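Long-range contacts in The selenomethionine (SeMet)-labeled Cas13d (uncultured Ruminococcus sp, PDB 6IV8), which probably acts as the RNA-guided, RNA-cleaving effector of a type VI-D CRISPR system, held here with bound RNA: residues A[61-66]-A[129-134]; A[92-97]-A[108-113]; A[78-83]-A[528-533]; A[83-88]-A[104-109]. The protein carries 2 engineered substitutions. One frame throughout, in Å; residues are numbered along the deposited sequence.

Contact 1 (A[61-66]-A[129-134]); sequences KSILVS and INTSNP. With nucleotides of chain B.
The pyrrolidine ring of Pro134 lies just past the end of strand 129-132, where a four-stranded and a three-stranded antiparallel sheet pack against each other; its CG meets Ile63 and Val65, and its CD meets Ile63. Pro134 CG lies 3.3 Å from Ile63 CG2, tighter than ordinary van der Waals contact, while the two side chains cross at about a right angle. Val65 CG2 reaches the same CG at 3.8 Å. In Ile63, chi1 of -64° sets CG2 anti to the backbone N, where it meets the proline, and an extended chi2 (151°) carries CD1 on to 4.4 Å from Thr131 CG2. Branched aliphatic residues suit alternate positions of a strand whose inner side must fill such an interface, and the rigid proline ring gives them an apolar surface as the facing strand ends. Met70 and Ile115 pack on Ile63 as well, one from each sheet.

At the start of 61-66 the character changes from apolar to RNA-binding. Lys61 and Ser62 both face Thr73 in a classic beta bulge. The Lys61 chain is extended, with CG anti to the backbone N (chi1 180°), and bends only at its last torsion toward the adenine of A29 of chain B. Asn79 OD1 also accepts from this ammonium group. Lys61 NZ donates to A29 N1 of chain B at 3.1 Å.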
# COMPACT_ATOMS: atom_id res chain seq x y z
N LYS A 61 35.05 1.23 22.31
CA LYS A 61 34.28 2.15 23.18
C LYS A 61 35.09 3.38 23.59
O LYS A 61 34.64 4.44 23.32
CB LYS A 61 33.77 1.36 24.38
CG LYS A 61 32.95 2.13 25.40
CD LYS A 61 32.28 1.22 26.39
CE LYS A 61 31.42 1.93 27.41
NZ LYS A 61 30.20 2.50 26.82
N SER A 62 36.25 3.17 24.19
CA SER A 62 37.13 4.29 24.57
C SER A 62 38.59 3.86 24.81
O SER A 62 38.88 2.69 25.00
CB SER A 62 36.56 5.05 25.72
OG SER A 62 36.70 4.38 26.94
N ILE A 63 39.47 4.83 24.71
CA ILE A 63 40.89 4.64 25.07
C ILE A 63 41.11 5.51 26.31
O ILE A 63 41.19 6.70 26.17
CB ILE A 63 41.84 5.02 23.92
CG1 ILE A 63 41.67 4.14 22.69
CG2 ILE A 63 43.28 5.07 24.39
CD1 ILE A 63 42.01 4.83 21.41
N LEU A 64 41.16 4.88 27.47
CA LEU A 64 41.40 5.59 28.73
C LEU A 64 42.91 5.83 28.85
O LEU A 64 43.67 4.94 28.56
CB LEU A 64 40.82 4.75 29.86
CG LEU A 64 39.37 4.33 29.61
CD1 LEU A 64 38.88 3.37 30.65
CD2 LEU A 64 38.48 5.54 29.55
N VAL A 65 43.32 7.02 29.25
CA VAL A 65 44.76 7.34 29.31
C VAL A 65 45.20 7.66 30.74
O VAL A 65 44.61 8.51 31.35
CB VAL A 65 45.11 8.50 28.37
CG1 VAL A 65 46.52 8.97 28.55
CG2 VAL A 65 44.84 8.16 26.93
N SER A 66 46.19 6.93 31.22
CA SER A 66 46.85 7.13 32.53
C SER A 66 48.23 7.72 32.30
O SER A 66 48.57 8.03 31.16
CB SER A 66 46.95 5.87 33.29
OG SER A 66 46.12 5.92 34.42
N ILE A 129 41.28 -1.48 11.29
CA ILE A 129 40.87 -0.05 11.51
C ILE A 129 42.08 0.71 12.07
O ILE A 129 42.79 0.16 12.93
CB ILE A 129 39.66 0.03 12.46
CG1 ILE A 129 38.52 -0.88 11.99
CG2 ILE A 129 39.20 1.47 12.62
CD1 ILE A 129 37.81 -0.40 10.75
N ASN A 130 42.29 1.94 11.59
CA ASN A 130 43.43 2.78 12.05
C ASN A 130 42.90 4.00 12.81
O ASN A 130 42.17 4.80 12.20
CB ASN A 130 44.34 3.19 10.89
CG ASN A 130 45.14 2.03 10.33
OD1 ASN A 130 45.86 1.36 11.06
ND2 ASN A 130 45.03 1.80 9.03
N THR A 131 43.26 4.12 14.09
CA THR A 131 42.82 5.26 14.93
C THR A 131 44.05 5.96 15.52
O THR A 131 45.09 5.29 15.67
CB THR A 131 41.85 4.80 16.03
OG1 THR A 131 41.20 5.95 16.57
CG2 THR A 131 42.55 4.04 17.14
N SER A 132 43.93 7.26 15.84
CA SER A 132 45.06 8.03 16.40
C SER A 132 45.38 7.55 17.81
O SER A 132 44.46 7.26 18.54
CB SER A 132 44.74 9.49 16.51
OG SER A 132 44.27 10.02 15.31
N ASN A 133 46.66 7.49 18.14
CA ASN A 133 47.06 7.24 19.53
C ASN A 133 46.70 8.55 20.23
O ASN A 133 47.20 9.56 19.82
CB ASN A 133 48.54 6.89 19.61
CG ASN A 133 49.06 6.67 21.01
OD1 ASN A 133 48.54 7.19 21.98
ND2 ASN A 133 50.11 5.89 21.13
N PRO A 134 45.82 8.55 21.26
CA PRO A 134 45.36 9.76 21.93
C PRO A 134 46.47 10.55 22.64
O PRO A 134 46.31 11.70 22.82
CB PRO A 134 44.27 9.26 22.88
CG PRO A 134 44.65 7.86 23.16
CD PRO A 134 45.23 7.37 21.86
P A B 29 27.86 12.74 23.18
OP1 A B 29 26.98 12.21 24.23
OP2 A B 29 29.17 13.33 23.58
O5' A B 29 28.04 11.65 22.07
C5' A B 29 28.89 11.90 20.93
C4' A B 29 29.62 10.62 20.59
O4' A B 29 30.50 10.29 21.67
C3' A B 29 28.76 9.37 20.47
O3' A B 29 28.17 9.43 19.18
C2' A B 29 29.80 8.28 20.68
O2' A B 29 30.61 8.05 19.53
C1' A B 29 30.65 8.90 21.78
N9 A B 29 30.11 8.48 23.07
C8 A B 29 29.20 9.11 23.87
N7 A B 29 28.80 8.38 24.88
C5 A B 29 29.49 7.19 24.73
C6 A B 29 29.46 6.00 25.46
N6 A B 29 28.72 5.82 26.55
N1 A B 29 30.30 5.01 25.08
C2 A B 29 31.00 5.18 23.96
N3 A B 29 31.08 6.25 23.16
C4 A B 29 30.25 7.21 23.59

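Contact 2 (A[92-97]-A[108-113]); sequences YNKTQL and GDVNEV
Tyr92 lies flat over the backbone of Asn111 in a CH-pi contact. Asn111 CA stands 4.0 Å from the ring centroid and only 2° off the ring normal, while the carbonyl carbon of Asn111 sits over the same face nearer the rim. A tyrosine suits this turn before strand 94-96 because its broad ring can cover peptide groups as well as aliphatic side chains.

The apolar contacts run through Val110, whose methyls divide the work: CG1 approaches Tyr92 CD1 at 4.2 Å, and CG2 approaches Lys94 CD at 4.1 Å. With CG1 anti to the backbone N (chi1 173°), the valine presents one branch to each neighbour.

Polar contacts are fewer. Lys94 NZ makes a weak hydrogen bond to Gly108 O at 3.2 Å. Water 1 extends it, accepting weakly from Lys94 NZ and donating to Asp109 OD1 at 3.0 Å. Within 108-113, Asn111 OD1 accepts from Val113 N at 2.8 Å, an Asx turn that shapes the backbone beneath the tyrosine ring.

At this surface the edges of two sheets are thus joined chiefly by aromatic and aliphatic packing, and the lysine and aspartate interact through water instead of as a direct ion pair.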
# COMPACT_ATOMS: atom_id res chain seq x y z
N TYR A 92 55.17 0.57 24.08
CA TYR A 92 53.95 0.14 23.37
C TYR A 92 53.68 -1.35 23.57
O TYR A 92 52.97 -1.92 22.78
CB TYR A 92 54.05 0.52 21.90
CG TYR A 92 54.36 1.97 21.70
CD1 TYR A 92 53.47 2.94 22.10
CD2 TYR A 92 55.56 2.37 21.16
CE1 TYR A 92 53.75 4.28 21.94
CE2 TYR A 92 55.85 3.71 21.00
CZ TYR A 92 54.95 4.67 21.38
OH TYR A 92 55.23 5.98 21.22
N ASN A 93 54.21 -1.94 24.63
CA ASN A 93 53.91 -3.37 24.85
C ASN A 93 52.43 -3.50 25.22
O ASN A 93 51.93 -2.62 25.90
CB ASN A 93 54.87 -4.03 25.83
CG ASN A 93 56.05 -4.65 25.11
OD1 ASN A 93 56.81 -3.98 24.43
ND2 ASN A 93 56.20 -5.96 25.24
N LYS A 94 51.79 -4.59 24.81
CA LYS A 94 50.35 -4.77 25.06
C LYS A 94 50.08 -6.00 25.91
O LYS A 94 50.81 -6.96 25.79
CB LYS A 94 49.65 -5.03 23.73
CG LYS A 94 49.97 -4.04 22.64
CD LYS A 94 49.28 -4.39 21.37
CE LYS A 94 50.20 -5.01 20.35
NZ LYS A 94 49.57 -6.18 19.72
N THR A 95 49.05 -5.93 26.74
CA THR A 95 48.58 -7.06 27.56
C THR A 95 47.07 -7.20 27.36
O THR A 95 46.38 -6.21 27.50
CB THR A 95 48.81 -6.80 29.04
OG1 THR A 95 50.20 -6.60 29.15
CG2 THR A 95 48.38 -7.95 29.91
N GLN A 96 46.60 -8.40 27.06
CA GLN A 96 45.15 -8.58 26.90
C GLN A 96 44.53 -8.72 28.29
O GLN A 96 45.02 -9.50 29.05
CB GLN A 96 44.83 -9.78 26.03
CG GLN A 96 43.34 -10.03 25.93
CD GLN A 96 43.00 -10.87 24.73
OE1 GLN A 96 43.86 -11.21 23.94
NE2 GLN A 96 41.74 -11.22 24.60
N LEU A 97 43.51 -7.94 28.59
CA LEU A 97 42.82 -8.05 29.89
C LEU A 97 41.56 -8.88 29.71
O LEU A 97 41.15 -9.50 30.64
CB LEU A 97 42.49 -6.65 30.38
CG LEU A 97 43.69 -5.72 30.43
CD1 LEU A 97 43.27 -4.27 30.56
CD2 LEU A 97 44.62 -6.12 31.55
N GLY A 108 46.11 -4.72 16.92
CA GLY A 108 47.21 -4.89 15.96
C GLY A 108 48.38 -4.07 16.43
O GLY A 108 48.56 -3.98 17.61
N ASP A 109 49.13 -3.47 15.53
CA ASP A 109 50.32 -2.71 15.94
C ASP A 109 49.91 -1.43 16.67
O ASP A 109 48.88 -0.87 16.36
CB ASP A 109 51.25 -2.42 14.76
CG ASP A 109 51.94 -3.66 14.20
OD1 ASP A 109 52.53 -4.41 14.98
OD2 ASP A 109 51.86 -3.86 12.98
N VAL A 110 50.70 -1.05 17.66
CA VAL A 110 50.48 0.22 18.38
C VAL A 110 51.79 1.01 18.37
O VAL A 110 52.79 0.46 18.72
CB VAL A 110 49.98 -0.01 19.81
CG1 VAL A 110 49.94 1.29 20.57
CG2 VAL A 110 48.63 -0.69 19.82
N ASN A 111 51.74 2.26 17.96
CA ASN A 111 52.95 3.11 17.97
C ASN A 111 52.58 4.49 18.49
O ASN A 111 51.44 4.71 18.84
CB ASN A 111 53.67 3.11 16.63
CG ASN A 111 52.81 3.63 15.52
OD1 ASN A 111 52.34 4.75 15.56
ND2 ASN A 111 52.56 2.80 14.53
N GLU A 112 53.53 5.41 18.44
CA GLU A 112 53.36 6.79 18.96
C GLU A 112 52.22 7.49 18.23
O GLU A 112 51.56 8.26 18.86
CB GLU A 112 54.68 7.57 18.90
CG GLU A 112 54.57 8.97 18.31
CD GLU A 112 55.81 9.86 18.28
OE1 GLU A 112 56.86 9.41 17.78
OE2 GLU A 112 55.72 11.02 18.73
N VAL A 113 52.01 7.19 16.96
CA VAL A 113 51.00 7.96 16.20
C VAL A 113 49.70 7.19 16.03
O VAL A 113 48.67 7.81 15.99
CB VAL A 113 51.58 8.30 14.82
CG1 VAL A 113 50.65 9.17 14.00
CG2 VAL A 113 52.94 8.94 14.95
O HOH W 1 51.92 -6.01 17.41

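Contact 3 (A[78-83]-A[528-533]); sequences GNSAVL and IKEFLK. With nucleotides of chain B.
The loop leading into strand 81-88 runs past one flank of helix 511-536, closest at Ser80 and Glu530, whose CA atoms are 6.4 Å apart. Glu530 carries the contact. Its chain starts with CG anti to the backbone N (chi1 -154°) and bends at chi2, bringing the carboxylate beside the loop backbone. Ala81 N donates to Glu530 OE2 at 2.8 Å in a nearly straight bond (170°), although the donor lies above the carboxylate plane instead of in it. The small Ala81 CB lets the acid come close, at 3.5 Å from OE2, and Glu530 CG packs against Asn79 O.

The other oxygen, OE1, is held by Lys529 NZ at 2.9 Å on its anti side, a salt bridge between helix neighbours, and by water 3, which also bonds Ser80 OG. Lys529 has a second acidic partner in Asp526, and water 2 connects its ammonium group to Ser80 OG.

The loop also contacts RNA bases. Gly78 O accepts from C30 N4 of chain B at 3.2 Å, and Asn79 OD1 accepts from A29 N6 of chain B at 2.9 Å. Asparagine suits this place because its amide serves both partners: ND2 donates to Asn527 OD1 of the helix. From the helix, Phe531 approaches U23 of chain B obliquely, its CZ 3.4 Å from U23 N3.

With a backbone N-H, a lysine and a water all donating to it, the buried Glu530 carboxylate is probably ionised, and the base-contacting loop is thereby coupled to a helix distant in sequence.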
# COMPACT_ATOMS: atom_id res chain seq x y z
N GLY A 78 24.61 -2.70 26.38
CA GLY A 78 24.21 -1.34 26.72
C GLY A 78 25.42 -0.45 26.89
O GLY A 78 26.21 -0.35 26.01
N ASN A 79 25.54 0.13 28.07
CA ASN A 79 26.63 1.06 28.37
C ASN A 79 27.82 0.35 29.04
O ASN A 79 28.70 1.04 29.46
CB ASN A 79 26.12 2.23 29.20
CG ASN A 79 27.04 3.41 29.05
OD1 ASN A 79 27.60 3.62 27.99
ND2 ASN A 79 27.26 4.11 30.13
N SER A 80 27.80 -0.96 29.17
CA SER A 80 28.91 -1.67 29.84
C SER A 80 30.21 -1.60 29.02
O SER A 80 30.16 -1.71 27.84
CB SER A 80 28.54 -3.08 30.14
OG SER A 80 27.44 -3.10 31.00
N ALA A 81 31.32 -1.39 29.70
CA ALA A 81 32.66 -1.36 29.09
C ALA A 81 33.35 -2.72 29.29
O ALA A 81 33.27 -3.27 30.37
CB ALA A 81 33.47 -0.25 29.68
N VAL A 82 33.94 -3.26 28.25
CA VAL A 82 34.71 -4.51 28.42
C VAL A 82 36.18 -4.10 28.36
O VAL A 82 36.57 -3.55 27.35
CB VAL A 82 34.37 -5.56 27.36
CG1 VAL A 82 35.23 -6.80 27.52
CG2 VAL A 82 32.90 -5.92 27.30
N LEU A 83 36.91 -4.29 29.45
CA LEU A 83 38.34 -3.93 29.38
C LEU A 83 38.99 -4.93 28.43
O LEU A 83 38.84 -6.11 28.64
CB LEU A 83 38.97 -4.00 30.76
CG LEU A 83 38.87 -2.71 31.56
CD1 LEU A 83 39.10 -2.98 33.02
CD2 LEU A 83 39.87 -1.69 31.05
N ILE A 528 28.47 7.41 34.53
CA ILE A 528 29.26 7.62 35.77
C ILE A 528 29.56 6.27 36.43
O ILE A 528 30.66 6.08 36.83
CB ILE A 528 28.55 8.58 36.73
CG1 ILE A 528 28.50 10.00 36.16
CG2 ILE A 528 29.19 8.54 38.10
CD1 ILE A 528 27.30 10.77 36.59
N LYS A 529 28.55 5.41 36.51
CA LYS A 529 28.76 4.07 37.12
C LYS A 529 29.79 3.28 36.29
O LYS A 529 30.57 2.60 36.89
CB LYS A 529 27.44 3.34 37.35
CG LYS A 529 26.79 2.75 36.12
CD LYS A 529 27.14 1.33 35.93
CE LYS A 529 26.36 0.73 34.79
NZ LYS A 529 26.89 1.20 33.51
N GLU A 530 29.76 3.39 34.97
CA GLU A 530 30.77 2.67 34.17
C GLU A 530 32.16 3.21 34.46
O GLU A 530 33.01 2.40 34.67
CB GLU A 530 30.46 2.68 32.67
CG GLU A 530 31.07 1.49 31.99
CD GLU A 530 30.65 0.16 32.58
OE1 GLU A 530 29.61 0.11 33.20
OE2 GLU A 530 31.37 -0.80 32.42
N PHE A 531 32.35 4.52 34.53
CA PHE A 531 33.70 5.09 34.80
C PHE A 531 34.18 4.65 36.19
O PHE A 531 35.34 4.31 36.34
CB PHE A 531 33.75 6.60 34.56
CG PHE A 531 33.72 7.06 33.13
CD1 PHE A 531 34.68 6.65 32.22
CD2 PHE A 531 32.74 7.92 32.69
CE1 PHE A 531 34.65 7.10 30.91
CE2 PHE A 531 32.72 8.36 31.38
CZ PHE A 531 33.66 7.94 30.49
N LEU A 532 33.30 4.67 37.18
CA LEU A 532 33.67 4.26 38.54
C LEU A 532 34.09 2.79 38.53
O LEU A 532 35.11 2.52 39.06
CB LEU A 532 32.47 4.46 39.46
CG LEU A 532 32.26 5.87 39.99
CD1 LEU A 532 31.10 5.89 40.95
CD2 LEU A 532 33.52 6.41 40.64
N LYS A 533 33.32 1.95 37.88
CA LYS A 533 33.60 0.50 37.83
C LYS A 533 34.95 0.27 37.15
O LYS A 533 35.70 -0.51 37.65
CB LYS A 533 32.46 -0.20 37.10
CG LYS A 533 32.69 -1.66 36.82
CD LYS A 533 31.67 -2.25 35.90
CE LYS A 533 30.43 -2.66 36.64
NZ LYS A 533 29.70 -1.47 37.09
P U B 23 35.15 9.57 22.82
OP1 U B 23 35.86 8.61 23.66
OP2 U B 23 34.21 9.13 21.80
O5' U B 23 34.37 10.53 23.81
C5' U B 23 33.28 11.37 23.41
C4' U B 23 32.48 11.74 24.66
O4' U B 23 31.75 10.59 25.15
C3' U B 23 33.28 12.24 25.84
O3' U B 23 32.65 13.29 26.52
C2' U B 23 33.35 11.04 26.75
O2' U B 23 33.60 11.27 28.11
C1' U B 23 31.98 10.44 26.53
N1 U B 23 31.93 9.01 26.87
C2 U B 23 31.15 8.60 27.94
O2 U B 23 30.49 9.38 28.61
N3 U B 23 31.17 7.26 28.21
C4 U B 23 31.93 6.30 27.57
O4 U B 23 31.85 5.14 27.94
C5 U B 23 32.73 6.80 26.48
C6 U B 23 32.67 8.09 26.14
P C B 30 26.77 8.64 18.92
OP1 C B 30 26.36 8.94 17.58
OP2 C B 30 25.86 8.74 20.05
O5' C B 30 27.16 7.09 19.05
C5' C B 30 27.91 6.50 17.96
C4' C B 30 27.91 5.02 18.05
O4' C B 30 28.50 4.56 19.29
C3' C B 30 26.54 4.35 18.09
O3' C B 30 25.90 4.32 16.83
C2' C B 30 26.92 2.96 18.52
O2' C B 30 27.34 2.19 17.42
C1' C B 30 28.06 3.24 19.51
N1 C B 30 27.60 3.11 20.90
C2 C B 30 27.36 1.83 21.39
O2 C B 30 27.50 0.86 20.63
N3 C B 30 26.92 1.68 22.67
C4 C B 30 26.88 2.74 23.48
N4 C B 30 26.51 2.54 24.73
C5 C B 30 27.15 4.06 23.01
C6 C B 30 27.48 4.20 21.72
P A B 29 27.86 12.74 23.18
OP1 A B 29 26.98 12.21 24.23
OP2 A B 29 29.17 13.33 23.58
O5' A B 29 28.04 11.65 22.07
C5' A B 29 28.89 11.90 20.93
C4' A B 29 29.62 10.62 20.59
O4' A B 29 30.50 10.29 21.67
C3' A B 29 28.76 9.37 20.47
O3' A B 29 28.17 9.43 19.18
C2' A B 29 29.80 8.28 20.68
O2' A B 29 30.61 8.05 19.53
C1' A B 29 30.65 8.90 21.78
N9 A B 29 30.11 8.48 23.07
C8 A B 29 29.20 9.11 23.87
N7 A B 29 28.80 8.38 24.88
C5 A B 29 29.49 7.19 24.73
C6 A B 29 29.46 6.00 25.46
N6 A B 29 28.72 5.82 26.55
N1 A B 29 30.30 5.01 25.08
C2 A B 29 31.00 5.18 23.96
N3 A B 29 31.08 6.25 23.16
C4 A B 29 30.25 7.21 23.59
O HOH W 2 25.61 -0.47 31.71
O HOH W 3 28.64 -2.29 33.75

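Contact 4 (A[83-88]-A[104-109])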
# COMPACT_ATOMS: atom_id res chain seq x y z
N LEU A 83 36.91 -4.29 29.45
CA LEU A 83 38.34 -3.93 29.38
C LEU A 83 38.99 -4.93 28.43
O LEU A 83 38.84 -6.11 28.64
CB LEU A 83 38.97 -4.00 30.76
CG LEU A 83 38.87 -2.71 31.56
CD1 LEU A 83 39.10 -2.98 33.02
CD2 LEU A 83 39.87 -1.69 31.05
N GLU A 84 39.61 -4.42 27.39
CA GLU A 84 40.22 -5.31 26.38
C GLU A 84 41.73 -5.37 26.55
O GLU A 84 42.22 -6.46 26.62
CB GLU A 84 39.85 -4.83 24.98
CG GLU A 84 38.38 -4.99 24.69
CD GLU A 84 38.02 -6.35 24.13
OE1 GLU A 84 38.89 -7.19 24.05
OE2 GLU A 84 36.88 -6.53 23.80
N TYR A 85 42.41 -4.23 26.55
CA TYR A 85 43.89 -4.24 26.62
C TYR A 85 44.45 -3.10 27.46
O TYR A 85 43.84 -2.05 27.59
CB TYR A 85 44.52 -4.04 25.24
CG TYR A 85 44.15 -5.07 24.21
CD1 TYR A 85 42.95 -5.01 23.55
CD2 TYR A 85 44.98 -6.14 23.95
CE1 TYR A 85 42.58 -5.97 22.64
CE2 TYR A 85 44.64 -7.11 23.02
CZ TYR A 85 43.44 -7.02 22.36
OH TYR A 85 43.07 -7.97 21.47
N GLU A 86 45.63 -3.35 27.98
CA GLU A 86 46.46 -2.36 28.68
C GLU A 86 47.66 -2.17 27.75
O GLU A 86 48.17 -3.15 27.28
CB GLU A 86 46.83 -2.86 30.07
CG GLU A 86 47.79 -1.96 30.81
CD GLU A 86 48.35 -2.50 32.12
OE1 GLU A 86 47.58 -3.03 32.93
OE2 GLU A 86 49.54 -2.36 32.33
N VAL A 87 47.98 -0.94 27.40
CA VAL A 87 49.12 -0.68 26.48
C VAL A 87 50.08 0.27 27.20
O VAL A 87 49.61 1.23 27.74
CB VAL A 87 48.62 -0.09 25.16
CG1 VAL A 87 49.76 0.27 24.23
CG2 VAL A 87 47.63 -0.98 24.45
N ASP A 88 51.37 -0.05 27.23
CA ASP A 88 52.36 0.84 27.86
C ASP A 88 52.65 1.99 26.90
O ASP A 88 52.93 1.70 25.78
CB ASP A 88 53.65 0.12 28.23
CG ASP A 88 54.62 1.04 28.95
OD1 ASP A 88 55.30 1.79 28.27
OD2 ASP A 88 54.62 1.02 30.16
N ASN A 104 36.06 -8.46 22.13
CA ASN A 104 35.29 -8.06 20.93
C ASN A 104 36.24 -7.50 19.88
O ASN A 104 35.81 -7.32 18.79
CB ASN A 104 34.24 -7.01 21.29
CG ASN A 104 33.25 -7.52 22.29
OD1 ASN A 104 32.72 -8.61 22.14
ND2 ASN A 104 33.02 -6.75 23.33
N ILE A 105 37.46 -7.18 20.25
CA ILE A 105 38.39 -6.57 19.28
C ILE A 105 39.77 -7.19 19.44
O ILE A 105 40.11 -7.60 20.51
CB ILE A 105 38.44 -5.04 19.46
CG1 ILE A 105 38.81 -4.64 20.89
CG2 ILE A 105 37.16 -4.38 19.00
CD1 ILE A 105 39.31 -3.26 21.03
N GLU A 106 40.52 -7.22 18.34
CA GLU A 106 41.90 -7.74 18.34
C GLU A 106 42.82 -6.56 18.08
O GLU A 106 42.67 -5.93 17.08
CB GLU A 106 42.08 -8.81 17.27
CG GLU A 106 43.49 -9.37 17.23
CD GLU A 106 43.66 -10.84 17.59
OE1 GLU A 106 42.75 -11.62 17.29
OE2 GLU A 106 44.72 -11.19 18.16
N LEU A 107 43.76 -6.33 18.97
CA LEU A 107 44.69 -5.20 18.82
C LEU A 107 45.83 -5.58 17.87
O LEU A 107 46.40 -6.63 18.02
CB LEU A 107 45.18 -4.81 20.22
CG LEU A 107 45.79 -3.42 20.36
CD1 LEU A 107 44.82 -2.37 19.91
CD2 LEU A 107 46.21 -3.17 21.79
N GLY A 108 46.11 -4.72 16.92
CA GLY A 108 47.21 -4.89 15.96
C GLY A 108 48.38 -4.07 16.43
O GLY A 108 48.56 -3.98 17.61
N ASP A 109 49.13 -3.47 15.53
CA ASP A 109 50.32 -2.71 15.94
C ASP A 109 49.91 -1.43 16.67
O ASP A 109 48.88 -0.87 16.36
CB ASP A 109 51.25 -2.42 14.76
CG ASP A 109 51.94 -3.66 14.20
OD1 ASP A 109 52.53 -4.41 14.98
OD2 ASP A 109 51.86 -3.86 12.98
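Two antiparallel sheets pack face to face here, and strands 83-88 and 105-109 form part of the buried layer between them. The axes of these short segments approach to 8.1 Å and run nearly parallel, 19° apart. Glu84 and Tyr85 both face Ile72 in a classic beta bulge, which explains how two successive residues can both turn toward the opposing sheet.

Tyr85 spans the gap. Leu107 CB sits over the centre of its ring, 3.6 Å from the centroid, in a CH-pi contact. The phenol reaches on to the backbone: Tyr85 OH donates to Ile105 O at 3.1 Å, and Leu107 N donates to the same OH at 3.1 Å. Tyrosine suits the place because its ring fills the apolar layer while its hydroxyl satisfies one acceptor and one donor of the facing strand.

Glu84 is a buried acid with several partners. Bent at chi2 (-88°), it brings CG across Ile105, 3.8 Å from Ile105 CG1, and offers the syn side of OE2 to Asn104 N, 2.7 Å away. Ser74 OG also bonds OE2, and OE1 is met by the hydroxyls of Ser98 and Ser103, which probably offsets much of the cost of burying the acid.

Farther along, beta-branched Val87 meets Leu107 tip to tip, with Val87 CG2 3.7 Å from Leu107 CD2.

In the fold
Contacts 1, 2 and 4 join the same two antiparallel sheets, the four-stranded one of residues 60-96 and the three-stranded one of 105-132, with centres 7 to 10 Å apart. Contacts 2 and 4 share Gly108 and Asp109 on strand 105-110; contact 1 brings together the first and last strands of the region, so the other two fall within the span it closes. Asn133 ties contact 1 to contact 2 by bonding Asn111 and Val113. Contact 3, about 17 Å from contact 4 between centres, shares strand 81-88 with it but leads inward, toward helix 511-536 and the body of the chain. The small beta region is thus joined to the helical body near the bound RNA.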